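Local coordinates for fucolectin-related protein (Streptococcus pneumoniae, PDB 2WMF) that probably hydrolyses blood-group antigen carbohydrates of the host through the catalytic module of a family 98 glycoside hydrolase, at residues Met450-Leu460 with Val470-Leu481. Numbering follows the deposited sequence.
Sequences MYTNNTKSLSL and VKENPNNLHILL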
loop_
_atom_site.group_PDB
_atom_site.type_symbol
_atom_site.label_atom_id
_atom_site.label_comp_id
_atom_site.label_asym_id
_atom_site.label_seq_id
_atom_site.Cartn_x
_atom_site.Cartn_y
_atom_site.Cartn_z
ATOM N N MET A 450 15.238 4.553 23.065
ATOM C CA MET A 450 14.771 3.176 23.115
ATOM C C MET A 450 14.043 2.934 24.436
ATOM O O MET A 450 14.208 3.676 25.397
ATOM C CB MET A 450 15.948 2.211 22.914
ATOM C CG MET A 450 16.640 2.370 21.490
ATOM S SD MET A 450 15.519 1.960 20.118
ATOM C CE MET A 450 15.838 0.188 20.079
ATOM N N TYR A 451 13.172 1.928 24.429
ATOM C CA TYR A 451 12.184 1.733 25.514
ATOM C C TYR A 451 12.533 0.537 26.397
ATOM O O TYR A 451 11.810 0.229 27.343
ATOM C CB TYR A 451 10.777 1.581 24.934
ATOM C CG TYR A 451 10.203 2.844 24.254
ATOM C CD1 TYR A 451 9.036 3.444 24.720
ATOM C CD2 TYR A 451 10.834 3.404 23.119
ATOM C CE1 TYR A 451 8.477 4.573 24.093
ATOM C CE2 TYR A 451 10.277 4.533 22.479
ATOM C CZ TYR A 451 9.132 5.127 22.977
ATOM O OH TYR A 451 8.597 6.246 22.346
ATOM N N THR A 452 13.658 -0.090 26.100
ATOM C CA THR A 452 14.252 -1.156 26.918
ATOM C C THR A 452 15.722 -0.799 27.159
ATOM O O THR A 452 16.297 0.056 26.483
ATOM C CB THR A 452 14.211 -2.518 26.216
ATOM O OG1 THR A 452 15.019 -2.488 25.016
ATOM C CG2 THR A 452 12.765 -2.927 25.871
ATOM N N ASN A 453 16.358 -1.478 28.094
ATOM C CA ASN A 453 17.787 -1.253 28.345
ATOM C C ASN A 453 18.725 -2.140 27.486
ATOM O O ASN A 453 19.943 -2.230 27.804
ATOM C CB ASN A 453 18.087 -1.334 29.835
ATOM C CG ASN A 453 18.110 -2.752 30.352
ATOM O OD1 ASN A 453 17.673 -3.679 29.652
ATOM N ND2 ASN A 453 18.615 -2.953 31.602
ATOM N N ASN A 454 18.218 -2.717 26.375
ATOM C CA ASN A 454 19.100 -3.355 25.356
ATOM C C ASN A 454 20.161 -2.323 24.888
ATOM O O ASN A 454 21.346 -2.655 24.723
ATOM C CB ASN A 454 18.290 -3.916 24.190
ATOM C CG ASN A 454 17.440 -5.111 24.590
ATOM O OD1 ASN A 454 16.188 -5.063 24.559
ATOM N ND2 ASN A 454 18.101 -6.194 24.986
ATOM N N THR A 455 19.695 -1.088 24.691
ATOM C CA THR A 455 20.528 0.076 24.374
ATOM C C THR A 455 19.802 1.338 24.783
ATOM O O THR A 455 18.598 1.358 24.889
ATOM C CB THR A 455 20.939 0.068 22.870
ATOM O OG1 THR A 455 22.095 0.906 22.673
ATOM C CG2 THR A 455 19.816 0.487 21.992
ATOM N N LYS A 456 20.524 2.442 24.995
ATOM C CA LYS A 456 19.868 3.684 25.381
ATOM C C LYS A 456 19.215 4.372 24.188
ATOM O O LYS A 456 18.052 4.834 24.276
ATOM C CB LYS A 456 20.859 4.650 26.016
ATOM C CG LYS A 456 20.180 5.811 26.651
ATOM C CD LYS A 456 21.188 6.639 27.386
ATOM C CE LYS A 456 20.510 7.642 28.308
ATOM N NZ LYS A 456 19.219 8.171 27.765
ATOM N N SER A 457 19.957 4.486 23.085
ATOM C CA SER A 457 19.397 5.056 21.887
ATOM C C SER A 457 19.993 4.386 20.673
ATOM O O SER A 457 21.009 3.712 20.744
ATOM C CB SER A 457 19.579 6.568 21.839
ATOM O OG SER A 457 20.938 6.879 21.666
ATOM N N LEU A 458 19.287 4.518 19.554
ATOM C CA LEU A 458 19.702 3.908 18.293
ATOM C C LEU A 458 19.574 4.990 17.236
ATOM O O LEU A 458 18.529 5.616 17.088
ATOM C CB LEU A 458 18.823 2.688 17.995
ATOM C CG LEU A 458 19.108 1.857 16.758
ATOM C CD1 LEU A 458 18.542 0.449 16.932
ATOM C CD2 LEU A 458 18.491 2.478 15.503
ATOM N N SER A 459 20.659 5.257 16.544
ATOM C CA SER A 459 20.611 6.176 15.419
ATOM C C SER A 459 20.776 5.489 14.058
ATOM O O SER A 459 21.432 4.461 13.928
ATOM C CB SER A 459 21.755 7.179 15.602
ATOM O OG SER A 459 21.516 7.959 16.772
ATOM N N LEU A 460 20.220 6.134 13.017
ATOM C CA LEU A 460 20.342 5.658 11.643
ATOM C C LEU A 460 20.634 6.831 10.704
ATOM O O LEU A 460 20.030 7.932 10.848
ATOM C CB LEU A 460 19.052 4.949 11.146
ATOM C CG LEU A 460 18.780 3.577 11.751
ATOM C CD1 LEU A 460 17.306 3.198 11.572
ATOM C CD2 LEU A 460 19.654 2.579 10.981
ATOM N N VAL A 470 12.738 -1.656 13.619
ATOM C CA VAL A 470 13.503 -2.090 14.796
ATOM C C VAL A 470 12.518 -2.557 15.869
ATOM O O VAL A 470 11.704 -1.760 16.368
ATOM C CB VAL A 470 14.409 -0.935 15.377
ATOM C CG1 VAL A 470 15.135 -1.390 16.681
ATOM C CG2 VAL A 470 15.384 -0.370 14.322
ATOM N N LYS A 471 12.578 -3.842 16.199
ATOM C CA LYS A 471 11.735 -4.407 17.247
ATOM C C LYS A 471 12.539 -4.640 18.533
ATOM O O LYS A 471 13.616 -5.270 18.506
ATOM C CB LYS A 471 11.131 -5.737 16.783
ATOM C CG LYS A 471 10.191 -6.359 17.813
ATOM C CD LYS A 471 9.490 -7.642 17.327
ATOM C CE LYS A 471 8.043 -7.357 16.986
ATOM N NZ LYS A 471 7.321 -8.622 16.482
ATOM N N GLU A 472 12.001 -4.143 19.647
ATOM C CA GLU A 472 12.609 -4.362 20.957
ATOM C C GLU A 472 11.947 -5.552 21.632
ATOM O O GLU A 472 10.805 -5.468 22.088
ATOM C CB GLU A 472 12.471 -3.121 21.822
ATOM C CG GLU A 472 13.077 -1.862 21.188
ATOM C CD GLU A 472 13.187 -0.715 22.204
ATOM O OE1 GLU A 472 14.043 -0.843 23.101
ATOM O OE2 GLU A 472 12.443 0.298 22.122
ATOM N N ASN A 473 12.668 -6.675 21.676
ATOM C CA ASN A 473 12.276 -7.810 22.499
ATOM C C ASN A 473 12.849 -7.563 23.878
ATOM O O ASN A 473 13.605 -6.606 24.076
ATOM C CB ASN A 473 12.768 -9.113 21.894
ATOM C CG ASN A 473 12.093 -9.411 20.557
ATOM O OD1 ASN A 473 12.776 -9.643 19.522
ATOM N ND2 ASN A 473 10.763 -9.445 20.569
ATOM N N PRO A 474 12.449 -8.383 24.860
ATOM C CA PRO A 474 13.016 -8.161 26.179
ATOM C C PRO A 474 14.542 -8.090 26.264
ATOM O O PRO A 474 15.080 -7.202 26.915
ATOM C CB PRO A 474 12.440 -9.329 27.008
ATOM C CG PRO A 474 11.071 -9.547 26.407
ATOM C CD PRO A 474 11.374 -9.415 24.889
ATOM N N ASN A 475 15.218 -8.991 25.562
ATOM C CA ASN A 475 16.668 -9.114 25.690
ATOM C C ASN A 475 17.438 -9.157 24.383
ATOM O O ASN A 475 18.608 -9.502 24.380
ATOM C CB ASN A 475 17.019 -10.288 26.599
ATOM C CG ASN A 475 16.681 -9.998 28.036
ATOM O OD1 ASN A 475 17.519 -9.438 28.828
ATOM N ND2 ASN A 475 15.481 -10.315 28.392
ATOM N N ASN A 476 16.781 -8.729 23.291
ATOM C CA ASN A 476 17.465 -8.522 22.037
ATOM C C ASN A 476 16.708 -7.494 21.234
ATOM O O ASN A 476 15.560 -7.175 21.529
ATOM C CB ASN A 476 17.596 -9.838 21.274
ATOM C CG ASN A 476 16.249 -10.383 20.834
ATOM O OD1 ASN A 476 15.632 -9.836 19.916
ATOM N ND2 ASN A 476 15.766 -11.446 21.496
ATOM N N LEU A 477 17.398 -6.970 20.236
ATOM C CA LEU A 477 16.812 -6.124 19.201
ATOM C C LEU A 477 16.800 -6.882 17.873
ATOM O O LEU A 477 17.826 -7.497 17.501
ATOM C CB LEU A 477 17.645 -4.856 19.058
ATOM C CG LEU A 477 17.770 -3.907 20.240
ATOM C CD1 LEU A 477 18.716 -2.770 19.803
ATOM C CD2 LEU A 477 16.433 -3.440 20.779
ATOM N N HIS A 478 15.676 -6.822 17.144
ATOM C CA HIS A 478 15.681 -7.344 15.789
ATOM C C HIS A 478 15.573 -6.199 14.843
ATOM O O HIS A 478 14.678 -5.368 15.003
ATOM C CB HIS A 478 14.585 -8.355 15.489
ATOM C CG HIS A 478 14.679 -8.858 14.083
ATOM N ND1 HIS A 478 15.467 -9.931 13.715
ATOM C CD2 HIS A 478 14.246 -8.300 12.924
ATOM C CE1 HIS A 478 15.430 -10.071 12.394
ATOM N NE2 HIS A 478 14.683 -9.102 11.889
ATOM N N ILE A 479 16.485 -6.144 13.870
ATOM C CA ILE A 479 16.553 -4.993 12.967
ATOM C C ILE A 479 16.417 -5.494 11.524
ATOM O O ILE A 479 17.143 -6.411 11.102
ATOM C CB ILE A 479 17.882 -4.192 13.164
ATOM C CG1 ILE A 479 17.934 -3.590 14.617
ATOM C CG2 ILE A 479 18.000 -3.064 12.126
ATOM C CD1 ILE A 479 19.223 -3.664 15.268
ATOM N N LEU A 480 15.489 -4.891 10.797
ATOM C CA LEU A 480 15.293 -5.111 9.376
ATOM C C LEU A 480 15.643 -3.804 8.623
ATOM O O LEU A 480 15.170 -2.721 8.997
ATOM C CB LEU A 480 13.820 -5.496 9.087
ATOM C CG LEU A 480 13.354 -5.600 7.648
ATOM C CD1 LEU A 480 14.130 -6.730 6.950
ATOM C CD2 LEU A 480 11.862 -5.858 7.566
ATOM N N LEU A 481 16.539 -3.930 7.632
ATOM C CA LEU A 481 16.887 -2.838 6.711
ATOM C C LEU A 481 16.527 -3.280 5.313
ATOM O O LEU A 481 16.782 -4.442 4.911
ATOM C CB LEU A 481 18.385 -2.518 6.762
ATOM C CG LEU A 481 19.073 -2.254 8.106
ATOM C CD1 LEU A 481 20.644 -2.069 7.916
ATOM C CD2 LEU A 481 18.393 -1.100 8.873
HETATM O O HOH W 1 17.048 -0.801 23.478
#
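Glu472 reaches from the end of strand 467-472 into the loop around Tyr451-Thr455, between strands 444-449 and 457-462, where its carboxylate is gripped by backbone and hydroxyl donors. Tyr451 N gives OE2 of Glu472 a 2.9 Å hydrogen bond on its syn lone pair, with an N-H...O angle of 156°. OE1 of Glu472 takes the hydroxyl of Thr452, OG1 to OE1 2.7 Å, from the anti side and 26° out of the carboxylate plane; a weak bond from Thr452 N adds to it. The hydroxyl can point there because chi1 of 64° sets OG1 between the backbone N and carbonyl carbon of Thr452. A water accepts from Thr455 N and donates to OE1, tying that part of the loop to the same group. Arg426 forms a salt bridge with OE2 and a cation-pi contact with the Tyr451 ring.

Beneath this polar knot the packing is tight. The Met450 chain, bent at chi2 and chi3, lays CE against Glu472 CD at 3.5 Å and Leu477 CD2 at 3.7 Å. Leu458 and Val470 meet tip to tip, CD1 to CG1 3.9 Å, between the facing sheets of a beta-sandwich. Farther along, the two sheets touch more loosely, Leu460 CD2 standing 4.4 Å from Leu481 CD2. The buried Asn454 amide packs against the backbone of 473-476, whose outer side is open: Pro474 and Asn475 are exposed and point away from 450-460.

Several donors and an arginine converging on one buried carboxylate would probably favour its ionised form, so the loop joins the sheets by a probably charged anchor as well as by apolar packing.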